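Local coordinates for protein nicotinamide-nucleotide adenylyltransferase NadR family / Ribosylnicotinamide kinase (Lactococcus lactis subsp. cremoris, PDB 6GYE) that binds nicotinamide riboside and probably phosphorylates it and adenylylates the resulting mononucleotide to make NAD+, at residues Tyr232-Thr237 / Leu281-Phe285. Numbering follows the deposited sequence. Where two conformers were deposited one is given.
Sequences YARMIT and LEPLF
I236 reaches from its helix onto the ring of F285, with CD1 3.6 Å from the ring centroid and 22° off the ring normal, the signature of a CH-pi contact over a face. Its CG1 lies beside the backbone N (chi1 -65°), and the extended second torsion carries CD1 out over the ring, nearest to F285 CE1 at 3.4 Å. The other branch serves a different partner: I236 CG2 meets L284 CG at 3.9 Å, the two side chains approaching tip to tip. The segment axes run 10.6 Å apart and only 6° from parallel, so residues 232-237 and 281-285 pair side by side in the helical region of the P-loop NTPase domain, probably the ribosylnicotinamide kinase part of the protein; the side chain of I236 is about 10 Å from the bound nicotinamide riboside. One turn earlier, L281 forks over the neighbouring helix, CD1 at 3.7 Å from Y232 CB and CD2 at 3.8 Å from A233 CB. F285 also touches R266 and A269, so the ring lies between helix 229-247 and helix 262-272; an alanine here would probably leave I236 CD1 without its aromatic platform and open a gap between these helices. L284 CD2 packs 4.2 Å from A233 CB.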
loop_
_atom_site.group_PDB
_atom_site.type_symbol
_atom_site.label_atom_id
_atom_site.label_comp_id
_atom_site.label_asym_id
_atom_site.label_seq_id
_atom_site.Cartn_x
_atom_site.Cartn_y
_atom_site.Cartn_z
ATOM N N TYR A 232 -19.267 -19.557 -2.938
ATOM C CA TYR A 232 -17.907 -19.444 -2.428
ATOM C C TYR A 232 -17.098 -18.479 -3.275
ATOM O O TYR A 232 -16.369 -17.636 -2.740
ATOM C CB TYR A 232 -17.244 -20.824 -2.357
ATOM C CG TYR A 232 -17.702 -21.629 -1.163
ATOM C CD1 TYR A 232 -17.121 -21.442 0.086
ATOM C CD2 TYR A 232 -18.729 -22.561 -1.277
ATOM C CE1 TYR A 232 -17.541 -22.159 1.201
ATOM C CE2 TYR A 232 -19.160 -23.290 -0.172
ATOM C CZ TYR A 232 -18.562 -23.083 1.062
ATOM O OH TYR A 232 -18.977 -23.791 2.164
ATOM N N ALA A 233 -17.260 -18.552 -4.597
ATOM C CA ALA A 233 -16.553 -17.626 -5.467
ATOM C C ALA A 233 -16.921 -16.193 -5.128
ATOM O O ALA A 233 -16.043 -15.329 -4.993
ATOM C CB ALA A 233 -16.866 -17.925 -6.927
ATOM N N ARG A 234 -18.220 -15.921 -4.970
ATOM C CA ARG A 234 -18.644 -14.566 -4.632
ATOM C C ARG A 234 -18.158 -14.148 -3.248
ATOM O O ARG A 234 -17.888 -12.961 -3.024
ATOM C CB ARG A 234 -20.167 -14.446 -4.740
ATOM C CG ARG A 234 -20.631 -14.096 -6.154
ATOM C CD ARG A 234 -22.130 -14.214 -6.308
ATOM N NE ARG A 234 -22.533 -14.064 -7.704
ATOM C CZ ARG A 234 -23.126 -12.987 -8.204
ATOM N NH1 ARG A 234 -23.407 -11.957 -7.414
ATOM N NH2 ARG A 234 -23.449 -12.949 -9.496
ATOM N N MET A 235 -18.018 -15.098 -2.318
ATOM C CA MET A 235 -17.452 -14.760 -1.017
ATOM C C MET A 235 -15.961 -14.461 -1.105
ATOM O O MET A 235 -15.454 -13.632 -0.343
ATOM C CB MET A 235 -17.729 -15.880 -0.016
ATOM C CG MET A 235 -19.160 -15.849 0.471
ATOM S SD MET A 235 -19.631 -17.143 1.615
ATOM C CE MET A 235 -18.703 -18.492 0.953
ATOM N N ILE A 236 -15.242 -15.089 -2.034
ATOM C CA ILE A 236 -13.828 -14.762 -2.188
ATOM C C ILE A 236 -13.668 -13.303 -2.598
ATOM O O ILE A 236 -13.016 -12.513 -1.904
ATOM C CB ILE A 236 -13.152 -15.711 -3.191
ATOM C CG1 ILE A 236 -13.146 -17.135 -2.636
ATOM C CG2 ILE A 236 -11.733 -15.247 -3.487
ATOM C CD1 ILE A 236 -12.972 -18.197 -3.675
ATOM N N THR A 237 -14.296 -12.908 -3.710
ATOM C CA THR A 237 -14.110 -11.532 -4.161
ATOM C C THR A 237 -14.792 -10.541 -3.222
ATOM O O THR A 237 -14.292 -9.424 -3.029
ATOM C CB THR A 237 -14.615 -11.366 -5.595
ATOM O OG1 THR A 237 -16.022 -11.472 -5.599
ATOM C CG2 THR A 237 -14.076 -12.475 -6.472
ATOM N N LEU A 281 -12.261 -23.781 -8.087
ATOM C CA LEU A 281 -12.041 -22.473 -7.474
ATOM C C LEU A 281 -10.575 -22.184 -7.174
ATOM O O LEU A 281 -10.242 -21.032 -6.879
ATOM C CB LEU A 281 -12.836 -22.333 -6.170
ATOM C CG LEU A 281 -14.348 -22.299 -6.358
ATOM C CD1 LEU A 281 -15.068 -22.274 -5.021
ATOM C CD2 LEU A 281 -14.684 -21.085 -7.178
ATOM N N GLU A 282 -9.706 -23.191 -7.242
ATOM C CA GLU A 282 -8.307 -23.024 -6.850
ATOM C C GLU A 282 -7.615 -21.849 -7.529
ATOM O O GLU A 282 -6.915 -21.099 -6.832
ATOM C CB GLU A 282 -7.548 -24.336 -7.107
ATOM C CG GLU A 282 -7.457 -25.270 -5.907
ATOM C CD GLU A 282 -6.600 -24.707 -4.775
ATOM O OE1 GLU A 282 -7.032 -23.734 -4.111
ATOM O OE2 GLU A 282 -5.486 -25.240 -4.557
ATOM N N PRO A 283 -7.737 -21.631 -8.847
ATOM C CA PRO A 283 -7.083 -20.447 -9.434
ATOM C C PRO A 283 -7.516 -19.137 -8.801
ATOM O O PRO A 283 -6.666 -18.287 -8.516
ATOM C CB PRO A 283 -7.478 -20.532 -10.914
ATOM C CG PRO A 283 -7.717 -21.984 -11.145
ATOM C CD PRO A 283 -8.362 -22.472 -9.887
ATOM N N LEU A 284 -8.812 -18.947 -8.559
ATOM C CA LEU A 284 -9.260 -17.714 -7.920
ATOM C C LEU A 284 -8.749 -17.616 -6.480
ATOM O O LEU A 284 -8.408 -16.521 -6.011
ATOM C CB LEU A 284 -10.783 -17.613 -7.973
ATOM C CG LEU A 284 -11.405 -16.420 -7.242
ATOM C CD1 LEU A 284 -10.927 -15.081 -7.807
ATOM C CD2 LEU A 284 -12.918 -16.508 -7.251
ATOM N N PHE A 285 -8.690 -18.739 -5.758
ATOM C CA PHE A 285 -8.093 -18.711 -4.422
ATOM C C PHE A 285 -6.648 -18.238 -4.486
ATOM O O PHE A 285 -6.252 -17.326 -3.755
ATOM C CB PHE A 285 -8.153 -20.092 -3.761
ATOM C CG PHE A 285 -9.449 -20.395 -3.067
ATOM C CD1 PHE A 285 -9.913 -19.586 -2.044
ATOM C CD2 PHE A 285 -10.188 -21.513 -3.421
ATOM C CE1 PHE A 285 -11.102 -19.870 -1.400
ATOM C CE2 PHE A 285 -11.369 -21.807 -2.781
ATOM C CZ PHE A 285 -11.834 -20.985 -1.770
#